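Uncharacterized protein (Lodderomyces elongisporus NRRL YB-4239, PDB 4EXJ) is of unknown function but, as a Ure2-like member of the glutathione S-transferase superfamily, probably binds glutathione and may act as a transferase. Local coordinates at residues B[3-11]-B[27-35]; B[48-59]-B[64-75]. One frame throughout, in Å; residues are numbered along the deposited sequence.

Interaction 1. Residues B[3-11]-B[27-35]; sequences MAILYTGPT and PIKVHMFHW
Leu-6 CB rests against Ile-28 CG2 at 3.8 Å, the apolar centre of two parallel strands, 4-8 and 28-32. Further along the same face, the chain of Met-32, turned at its second and third torsions (68° and 72°), curls back so that SD lies 3.6 Å from Pro-10 CD while CE reaches Thr-8 CG2. On the other face Tyr-7 and His-31 pair: Tyr-7 CE1 sits over one face of the imidazole, toward its rim, with the ring planes 49° apart. At the C-terminal end Thr-11 CG2 points onto a face of the Trp-35 indole, a CH-pi contact 3.6 Å from the centroid of the five-membered ring, and Pro-10 CG packs on Trp-35 CB. At the N-terminal end the extended Met-3 lies roughly perpendicular to the Lys-29 chain, its SD 3.5 Å from Lys-29 CE. Five backbone hydrogen bonds run between the strands, from Lys-29 N to Ala-4 O at 2.7 Å through to Phe-33 N to Thr-8 O at 2.9 Å; a water then bridges Ala-4 N and Pro-27 O beyond them. With helix 15-23 linking them, the two strands make up the beta-alpha-beta unit that opens the thioredoxin-like domain of glutathione S-transferases. Helix 15-23 packs on Leu-6, Val-30 and Met-32, helix 68-79 meets Ala-4 and Ile-28, helix 43-48 lies against Tyr-7 and Phe-33, and strand 56-58 continues the sheet beside 4-8.

Interaction 2. Residues B[48-59]-B[64-75]; sequences LNPAGIVPTLVD and PITESNNILLYI
Leu-57 fits into a hollow formed by Ile-65, Ile-71, Tyr-74 and Ile-75. With CG anti to the backbone N (chi1 -178°), its CD2 extends to Tyr-74 CD2 at 3.5 Å and to Ile-75 CG1, while CB faces Ile-71 CG2. Ile-65 CG1, from the partner strand, lies over the centre of the Tyr-74 ring, 4.0 Å above its plane. Pro-55, preceded by a cis peptide, presents CG to Ile-71 CD1 at 3.9 Å and CD to Ser-68 CB. On the opposite face of the hairpin, Pro-64 CB nestles against Leu-48 O and Thr-56 CG2. Thr-66 CG2 presses on the Asn-49 amide, 3.4 Å from ND2, and that amide is held by an in-plane bond to Thr-56 OG1, also hydrogen-bonded to Tyr-45 OH. Two backbone bonds join Leu-57 and Ile-65, the shorter from Ile-65 N to Leu-57 O at 2.7 Å. One water accepts from Glu-67 N and Asn-49 ND2 and donates to Pro-55 O. The cis-proline loop leading into an antiparallel hairpin and helix is characteristic of the thioredoxin-like fold. Strand 64-66 forms an edge of the sheet, strand 4-8 flanks 56-58, helix 15-23 meets Ile-71 and Ile-75, and Trp-97 of the second subunit meets Tyr-74 edge-to-face.

How the interactions relate
The two contacts, with centres 11 Å apart, meet in one four-stranded sheet of order 28-32, 4-8, 56-58, 64-66. Interaction 1 builds its parallel half and interaction 2 its antiparallel half; the seam is closed by probable hydrogen bonds from Tyr-7 N to Thr-56 O (2.7 Å) and from Val-58 N to Ile-5 O (2.8 Å). Pro-55 CB also packs on Tyr-7 O and Thr-8 OG1, which brings the cis-proline loop of interaction 2 against the end of strand 4-8. A sulfate, probably from the crystallisation liquor, lies about 4 Å from the Thr-11 side chain. In relatives the cis-proline loop and the region around Ser-68 line the glutathione site, so both interactions probably border it here.

Interaction 1. Residues B[3-11]-B[27-35]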
loop_
_atom_site.group_PDB
_atom_site.type_symbol
_atom_site.label_atom_id
_atom_site.label_comp_id
_atom_site.label_asym_id
_atom_site.label_seq_id
_atom_site.Cartn_x
_atom_site.Cartn_y
_atom_site.Cartn_z
ATOM N N MET B 3 25.666 8.128 10.629
ATOM C CA MET B 3 24.893 8.849 9.626
ATOM C C MET B 3 23.938 7.887 8.931
ATOM O O MET B 3 24.280 6.738 8.676
ATOM C CB MET B 3 25.801 9.524 8.598
ATOM C CG MET B 3 25.121 10.654 7.847
ATOM S SD MET B 3 26.182 11.458 6.637
ATOM C CE MET B 3 25.224 12.929 6.274
ATOM N N ALA B 4 22.740 8.366 8.625
ATOM C CA ALA B 4 21.739 7.537 7.962
ATOM C C ALA B 4 22.180 7.178 6.538
ATOM O O ALA B 4 22.800 7.992 5.842
ATOM C CB ALA B 4 20.388 8.254 7.954
ATOM N N ILE B 5 21.836 5.963 6.111
ATOM C CA ILE B 5 22.160 5.480 4.776
ATOM C C ILE B 5 20.904 5.026 4.029
ATOM O O ILE B 5 20.185 4.134 4.497
ATOM C CB ILE B 5 23.069 4.234 4.819
ATOM C CG1 ILE B 5 24.295 4.468 5.703
ATOM C CG2 ILE B 5 23.442 3.804 3.392
ATOM C CD1 ILE B 5 25.109 3.202 5.937
ATOM N N LEU B 6 20.678 5.599 2.852
ATOM C CA LEU B 6 19.595 5.135 1.993
ATOM C C LEU B 6 20.138 4.193 0.928
ATOM O O LEU B 6 20.889 4.603 0.033
ATOM C CB LEU B 6 18.894 6.325 1.339
ATOM C CG LEU B 6 17.776 5.952 0.353
ATOM C CD1 LEU B 6 16.559 5.409 1.088
ATOM C CD2 LEU B 6 17.403 7.215 -0.394
ATOM N N TYR B 7 19.789 2.923 1.044
ATOM C CA TYR B 7 20.122 1.938 0.020
ATOM C C TYR B 7 18.968 1.948 -0.971
ATOM O O TYR B 7 17.814 1.714 -0.605
ATOM C CB TYR B 7 20.282 0.545 0.602
ATOM C CG TYR B 7 21.454 0.428 1.554
ATOM C CD1 TYR B 7 22.734 0.205 1.061
ATOM C CD2 TYR B 7 21.284 0.556 2.923
ATOM C CE1 TYR B 7 23.818 0.100 1.903
ATOM C CE2 TYR B 7 22.379 0.450 3.791
ATOM C CZ TYR B 7 23.640 0.222 3.261
ATOM O OH TYR B 7 24.739 0.113 4.084
ATOM N N THR B 8 19.266 2.253 -2.221
ATOM C CA THR B 8 18.177 2.362 -3.181
ATOM C C THR B 8 18.626 2.082 -4.607
ATOM O O THR B 8 19.799 1.797 -4.854
ATOM C CB THR B 8 17.485 3.743 -3.058
ATOM O OG1 THR B 8 16.260 3.742 -3.814
ATOM C CG2 THR B 8 18.383 4.868 -3.526
ATOM N N GLY B 9 17.679 2.156 -5.535
ATOM C CA GLY B 9 17.947 1.898 -6.945
ATOM C C GLY B 9 17.167 2.917 -7.742
ATOM O O GLY B 9 16.279 3.552 -7.210
ATOM N N PRO B 10 17.503 3.084 -9.021
ATOM C CA PRO B 10 16.811 4.070 -9.856
ATOM C C PRO B 10 15.475 3.542 -10.372
ATOM O O PRO B 10 15.293 3.313 -11.576
ATOM C CB PRO B 10 17.807 4.285 -11.007
ATOM C CG PRO B 10 18.481 2.934 -11.135
ATOM C CD PRO B 10 18.651 2.468 -9.714
ATOM N N THR B 11 14.527 3.358 -9.461
ATOM C CA THR B 11 13.250 2.753 -9.822
ATOM C C THR B 11 12.051 3.552 -9.303
ATOM O O THR B 11 12.199 4.567 -8.596
ATOM C CB THR B 11 13.142 1.355 -9.253
ATOM O OG1 THR B 11 13.132 1.459 -7.825
ATOM C CG2 THR B 11 14.342 0.490 -9.699
ATOM N N PRO B 27 20.812 14.865 6.119
ATOM C CA PRO B 27 22.078 14.195 6.368
ATOM C C PRO B 27 21.930 12.702 6.127
ATOM O O PRO B 27 22.013 11.901 7.053
ATOM C CB PRO B 27 22.339 14.495 7.844
ATOM C CG PRO B 27 20.980 14.667 8.442
ATOM C CD PRO B 27 20.159 15.319 7.360
ATOM N N ILE B 28 21.677 12.343 4.874
ATOM C CA ILE B 28 21.460 10.958 4.502
ATOM C C ILE B 28 22.435 10.560 3.410
ATOM O O ILE B 28 22.446 11.162 2.343
ATOM C CB ILE B 28 20.030 10.753 3.943
ATOM C CG1 ILE B 28 18.979 11.177 4.969
ATOM C CG2 ILE B 28 19.835 9.300 3.502
ATOM C CD1 ILE B 28 17.557 10.919 4.520
ATOM N N LYS B 29 23.251 9.546 3.666
ATOM C CA LYS B 29 24.161 9.069 2.642
ATOM C C LYS B 29 23.415 8.162 1.686
ATOM O O LYS B 29 22.681 7.280 2.118
ATOM C CB LYS B 29 25.347 8.330 3.263
ATOM C CG LYS B 29 26.396 9.277 3.836
ATOM C CD LYS B 29 27.564 8.532 4.461
ATOM C CE LYS B 29 28.608 9.503 4.983
ATOM N NZ LYS B 29 29.749 8.797 5.631
ATOM N N VAL B 30 23.602 8.380 0.388
ATOM C CA VAL B 30 22.923 7.560 -0.617
ATOM C C VAL B 30 23.807 6.475 -1.210
ATOM O O VAL B 30 24.866 6.757 -1.779
ATOM C CB VAL B 30 22.345 8.418 -1.765
ATOM C CG1 VAL B 30 21.669 7.526 -2.812
ATOM C CG2 VAL B 30 21.376 9.440 -1.225
ATOM N N HIS B 31 23.371 5.226 -1.067
ATOM C CA HIS B 31 24.053 4.114 -1.698
ATOM C C HIS B 31 23.219 3.644 -2.869
ATOM O O HIS B 31 22.306 2.834 -2.701
ATOM C CB HIS B 31 24.252 2.978 -0.695
ATOM C CG HIS B 31 25.085 1.848 -1.210
ATOM N ND1 HIS B 31 24.603 0.907 -2.094
ATOM C CD2 HIS B 31 26.369 1.499 -0.954
ATOM C CE1 HIS B 31 25.553 0.030 -2.364
ATOM N NE2 HIS B 31 26.635 0.368 -1.686
ATOM N N MET B 32 23.519 4.170 -4.055
ATOM C CA MET B 32 22.760 3.839 -5.262
ATOM C C MET B 32 23.261 2.546 -5.920
ATOM O O MET B 32 24.405 2.477 -6.390
ATOM C CB MET B 32 22.794 5.022 -6.249
ATOM C CG MET B 32 22.024 4.800 -7.551
ATOM S SD MET B 32 20.231 4.719 -7.333
ATOM C CE MET B 32 19.828 6.423 -6.973
ATOM N N PHE B 33 22.425 1.518 -5.929
ATOM C CA PHE B 33 22.761 0.255 -6.587
ATOM C C PHE B 33 22.727 0.436 -8.096
ATOM O O PHE B 33 21.972 1.267 -8.604
ATOM C CB PHE B 33 21.741 -0.845 -6.247
ATOM C CG PHE B 33 21.788 -1.327 -4.810
ATOM C CD1 PHE B 33 22.966 -1.809 -4.253
ATOM C CD2 PHE B 33 20.637 -1.332 -4.030
ATOM C CE1 PHE B 33 22.998 -2.258 -2.926
ATOM C CE2 PHE B 33 20.660 -1.781 -2.720
ATOM C CZ PHE B 33 21.847 -2.251 -2.167
ATOM N N HIS B 34 23.528 -0.358 -8.811
ATOM C CA HIS B 34 23.312 -0.553 -10.244
ATOM C C HIS B 34 21.993 -1.294 -10.447
ATOM O O HIS B 34 21.508 -1.978 -9.540
ATOM C CB HIS B 34 24.469 -1.338 -10.872
ATOM C CG HIS B 34 25.611 -0.476 -11.320
ATOM N ND1 HIS B 34 26.590 -0.028 -10.458
ATOM C CD2 HIS B 34 25.927 0.021 -12.540
ATOM C CE1 HIS B 34 27.460 0.708 -11.127
ATOM N NE2 HIS B 34 27.080 0.754 -12.393
ATOM N N TRP B 35 21.398 -1.157 -11.625
ATOM C CA TRP B 35 20.101 -1.784 -11.874
ATOM C C TRP B 35 20.044 -2.522 -13.212
ATOM O O TRP B 35 20.276 -1.920 -14.263
ATOM C CB TRP B 35 18.961 -0.753 -11.772
ATOM C CG TRP B 35 17.720 -1.367 -11.273
ATOM C CD1 TRP B 35 16.602 -1.670 -11.989
ATOM C CD2 TRP B 35 17.476 -1.825 -9.935
ATOM N NE1 TRP B 35 15.669 -2.277 -11.182
ATOM C CE2 TRP B 35 16.180 -2.378 -9.914
ATOM C CE3 TRP B 35 18.227 -1.810 -8.753
ATOM C CZ2 TRP B 35 15.611 -2.910 -8.756
ATOM C CZ3 TRP B 35 17.663 -2.333 -7.604
ATOM C CH2 TRP B 35 16.375 -2.882 -7.613
HETATM O O HOH W 1 21.438 11.211 9.667
#

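Interaction 2. Residues B[48-59]-B[64-75]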
loop_
_atom_site.group_PDB
_atom_site.type_symbol
_atom_site.label_atom_id
_atom_site.label_comp_id
_atom_site.label_asym_id
_atom_site.label_seq_id
_atom_site.Cartn_x
_atom_site.Cartn_y
_atom_site.Cartn_z
ATOM N N LEU B 48 18.907 -6.389 6.337
ATOM C CA LEU B 48 18.334 -5.046 6.468
ATOM C C LEU B 48 16.882 -5.021 5.983
ATOM O O LEU B 48 16.023 -4.326 6.558
ATOM C CB LEU B 48 19.156 -4.040 5.662
ATOM C CG LEU B 48 20.637 -3.852 6.050
ATOM C CD1 LEU B 48 21.322 -2.866 5.113
ATOM C CD2 LEU B 48 20.759 -3.380 7.485
ATOM N N ASN B 49 16.616 -5.789 4.931
ATOM C CA ASN B 49 15.312 -5.773 4.262
ATOM C C ASN B 49 14.971 -7.153 3.722
ATOM O O ASN B 49 15.303 -7.479 2.594
ATOM C CB ASN B 49 15.310 -4.721 3.131
ATOM C CG ASN B 49 13.920 -4.460 2.577
ATOM O OD1 ASN B 49 13.049 -5.326 2.636
ATOM N ND2 ASN B 49 13.701 -3.251 2.052
ATOM N N PRO B 50 14.326 -7.990 4.550
ATOM C CA PRO B 50 14.025 -9.372 4.130
ATOM C C PRO B 50 13.090 -9.463 2.922
ATOM O O PRO B 50 13.035 -10.498 2.262
ATOM C CB PRO B 50 13.352 -9.998 5.366
ATOM C CG PRO B 50 13.276 -8.928 6.403
ATOM C CD PRO B 50 14.097 -7.759 5.985
ATOM N N ALA B 51 12.375 -8.383 2.632
ATOM C CA ALA B 51 11.514 -8.343 1.447
ATOM C C ALA B 51 12.333 -8.371 0.158
ATOM O O ALA B 51 11.797 -8.665 -0.910
ATOM C CB ALA B 51 10.620 -7.110 1.479
ATOM N N GLY B 52 13.622 -8.044 0.260
ATOM C CA GLY B 52 14.544 -8.110 -0.877
ATOM C C GLY B 52 14.299 -7.087 -1.974
ATOM O O GLY B 52 14.636 -7.313 -3.140
ATOM N N ILE B 53 13.754 -5.950 -1.597
ATOM C CA ILE B 53 13.444 -4.885 -2.513
ATOM C C ILE B 53 14.088 -3.604 -2.030
ATOM O O ILE B 53 14.487 -3.520 -0.913
ATOM C CB ILE B 53 11.927 -4.634 -2.598
ATOM C CG1 ILE B 53 11.373 -4.300 -1.222
ATOM C CG2 ILE B 53 11.237 -5.799 -3.167
ATOM C CD1 ILE B 53 9.924 -3.906 -1.205
ATOM N N VAL B 54 14.219 -2.642 -2.920
ATOM C CA VAL B 54 14.683 -1.324 -2.567
ATOM C C VAL B 54 13.467 -0.472 -2.381
ATOM O O VAL B 54 12.451 -0.780 -2.919
ATOM C CB VAL B 54 15.548 -0.682 -3.658
ATOM C CG1 VAL B 54 16.789 -1.422 -3.843
ATOM C CG2 VAL B 54 14.781 -0.502 -4.950
ATOM N N PRO B 55 13.568 0.602 -1.638
ATOM C CA PRO B 55 14.753 1.014 -0.915
ATOM C C PRO B 55 14.721 0.634 0.547
ATOM O O PRO B 55 13.737 0.219 1.022
ATOM C CB PRO B 55 14.668 2.516 -1.001
ATOM C CG PRO B 55 13.230 2.802 -1.036
ATOM C CD PRO B 55 12.546 1.650 -1.624
ATOM N N THR B 56 15.842 0.811 1.219
ATOM C CA THR B 56 15.912 0.682 2.671
ATOM C C THR B 56 16.667 1.879 3.210
ATOM O O THR B 56 17.760 2.187 2.744
ATOM C CB THR B 56 16.704 -0.567 3.078
ATOM O OG1 THR B 56 16.094 -1.717 2.522
ATOM C CG2 THR B 56 16.702 -0.709 4.607
ATOM N N LEU B 57 16.110 2.544 4.214
ATOM C CA LEU B 57 16.844 3.554 4.943
ATOM C C LEU B 57 17.339 2.971 6.257
ATOM O O LEU B 57 16.533 2.532 7.066
ATOM C CB LEU B 57 15.923 4.720 5.259
ATOM C CG LEU B 57 16.587 5.873 5.992
ATOM C CD1 LEU B 57 17.668 6.526 5.126
ATOM C CD2 LEU B 57 15.522 6.885 6.369
ATOM N N VAL B 58 18.650 2.970 6.479
ATOM C CA VAL B 58 19.160 2.593 7.794
ATOM C C VAL B 58 19.315 3.895 8.584
ATOM O O VAL B 58 20.007 4.804 8.144
ATOM C CB VAL B 58 20.497 1.837 7.697
ATOM C CG1 VAL B 58 21.042 1.547 9.100
ATOM C CG2 VAL B 58 20.319 0.539 6.911
ATOM N N ASP B 59 18.638 4.015 9.721
ATOM C CA ASP B 59 18.572 5.315 10.391
ATOM C C ASP B 59 19.841 5.593 11.185
ATOM O O ASP B 59 20.754 4.760 11.225
ATOM C CB ASP B 59 17.324 5.441 11.278
ATOM C CG ASP B 59 17.433 4.639 12.563
ATOM O OD1 ASP B 59 18.490 4.017 12.788
ATOM O OD2 ASP B 59 16.448 4.621 13.337
ATOM N N PRO B 64 16.846 -0.476 10.294
ATOM C CA PRO B 64 16.312 -0.320 8.946
ATOM C C PRO B 64 14.849 0.111 8.961
ATOM O O PRO B 64 14.051 -0.397 9.766
ATOM C CB PRO B 64 16.450 -1.719 8.338
ATOM C CG PRO B 64 16.976 -2.618 9.416
ATOM C CD PRO B 64 16.907 -1.884 10.712
ATOM N N ILE B 65 14.527 1.058 8.081
ATOM C CA ILE B 65 13.162 1.488 7.810
ATOM C C ILE B 65 12.902 1.039 6.364
ATOM O O ILE B 65 13.720 1.302 5.482
ATOM C CB ILE B 65 13.038 3.026 7.855
ATOM C CG1 ILE B 65 13.728 3.618 9.082
ATOM C CG2 ILE B 65 11.571 3.457 7.818
ATOM C CD1 ILE B 65 13.063 3.253 10.383
ATOM N N THR B 66 11.799 0.339 6.123
ATOM C CA THR B 66 11.539 -0.179 4.771
ATOM C C THR B 66 10.186 0.314 4.270
ATOM O O THR B 66 9.439 0.952 5.024
ATOM C CB THR B 66 11.553 -1.709 4.705
ATOM O OG1 THR B 66 10.448 -2.245 5.453
ATOM C CG2 THR B 66 12.893 -2.278 5.239
ATOM N N GLU B 67 9.904 -0.007 2.999
ATOM C CA GLU B 67 8.673 0.381 2.250
ATOM C C GLU B 67 8.753 1.858 1.825
ATOM O O GLU B 67 8.739 2.763 2.646
ATOM C CB GLU B 67 7.371 0.050 3.018
ATOM C CG GLU B 67 7.228 -1.411 3.450
ATOM C CD GLU B 67 7.180 -2.387 2.282
ATOM O OE1 GLU B 67 6.535 -2.074 1.263
ATOM O OE2 GLU B 67 7.783 -3.473 2.392
ATOM N N SER B 68 8.871 2.084 0.517
ATOM C CA SER B 68 9.180 3.395 0.007
ATOM C C SER B 68 8.295 4.509 0.580
ATOM O O SER B 68 8.808 5.547 0.991
ATOM C CB SER B 68 9.084 3.371 -1.521
ATOM O OG SER B 68 9.701 4.518 -2.044
ATOM N N ASN B 69 6.972 4.331 0.548
ATOM C CA ASN B 69 6.099 5.433 0.981
ATOM C C ASN B 69 6.123 5.615 2.499
ATOM O O ASN B 69 5.929 6.715 3.012
ATOM C CB ASN B 69 4.675 5.285 0.427
ATOM C CG ASN B 69 4.631 5.569 -1.046
ATOM O OD1 ASN B 69 5.676 5.781 -1.655
ATOM N ND2 ASN B 69 3.441 5.594 -1.633
ATOM N N ASN B 70 6.422 4.536 3.211
ATOM C CA ASN B 70 6.719 4.637 4.642
ATOM C C ASN B 70 8.031 5.398 4.933
ATOM O O ASN B 70 8.132 6.169 5.875
ATOM C CB ASN B 70 6.806 3.226 5.226
ATOM C CG ASN B 70 7.121 3.249 6.691
ATOM O OD1 ASN B 70 6.410 3.879 7.473
ATOM N ND2 ASN B 70 8.209 2.600 7.070
ATOM N N ILE B 71 9.053 5.156 4.128
ATOM C CA ILE B 71 10.291 5.889 4.277
ATOM C C ILE B 71 10.040 7.373 4.001
ATOM O O ILE B 71 10.593 8.220 4.679
ATOM C CB ILE B 71 11.379 5.302 3.375
ATOM C CG1 ILE B 71 11.665 3.862 3.825
ATOM C CG2 ILE B 71 12.633 6.194 3.395
ATOM C CD1 ILE B 71 12.485 3.036 2.779
ATOM N N LEU B 72 9.193 7.693 3.024
ATOM C CA LEU B 72 8.816 9.088 2.823
ATOM C C LEU B 72 8.333 9.699 4.134
ATOM O O LEU B 72 8.733 10.815 4.506
ATOM C CB LEU B 72 7.725 9.233 1.741
ATOM C CG LEU B 72 8.228 9.146 0.296
ATOM C CD1 LEU B 72 7.047 9.203 -0.691
ATOM C CD2 LEU B 72 9.246 10.238 -0.036
ATOM N N LEU B 73 7.427 8.985 4.801
ATOM C CA LEU B 73 6.858 9.467 6.074
ATOM C C LEU B 73 7.927 9.606 7.156
ATOM O O LEU B 73 7.947 10.593 7.910
ATOM C CB LEU B 73 5.728 8.553 6.546
ATOM C CG LEU B 73 4.448 8.723 5.725
ATOM C CD1 LEU B 73 3.513 7.511 5.802
ATOM C CD2 LEU B 73 3.737 10.008 6.219
ATOM N N TYR B 74 8.809 8.625 7.222
ATOM C CA TYR B 74 9.880 8.632 8.214
ATOM C C TYR B 74 10.828 9.799 8.000
ATOM O O TYR B 74 11.184 10.491 8.949
ATOM C CB TYR B 74 10.663 7.328 8.179
ATOM C CG TYR B 74 11.842 7.382 9.115
ATOM C CD1 TYR B 74 11.700 7.004 10.445
ATOM C CD2 TYR B 74 13.073 7.863 8.677
ATOM C CE1 TYR B 74 12.783 7.075 11.328
ATOM C CE2 TYR B 74 14.157 7.935 9.542
ATOM C CZ TYR B 74 14.001 7.538 10.862
ATOM O OH TYR B 74 15.082 7.624 11.720
ATOM N N ILE B 75 11.240 10.023 6.751
ATOM C CA ILE B 75 12.160 11.111 6.441
ATOM C C ILE B 75 11.534 12.464 6.728
ATOM O O ILE B 75 12.170 13.333 7.318
ATOM C CB ILE B 75 12.668 11.041 4.988
ATOM C CG1 ILE B 75 13.611 9.840 4.836
ATOM C CG2 ILE B 75 13.349 12.360 4.609
ATOM C CD1 ILE B 75 13.918 9.433 3.383
HETATM O O HOH W 2 11.369 -1.250 0.857
HETATM O O HOH W 3 9.582 -0.278 -1.271
HETATM O O HOH W 4 15.018 6.625 13.916
#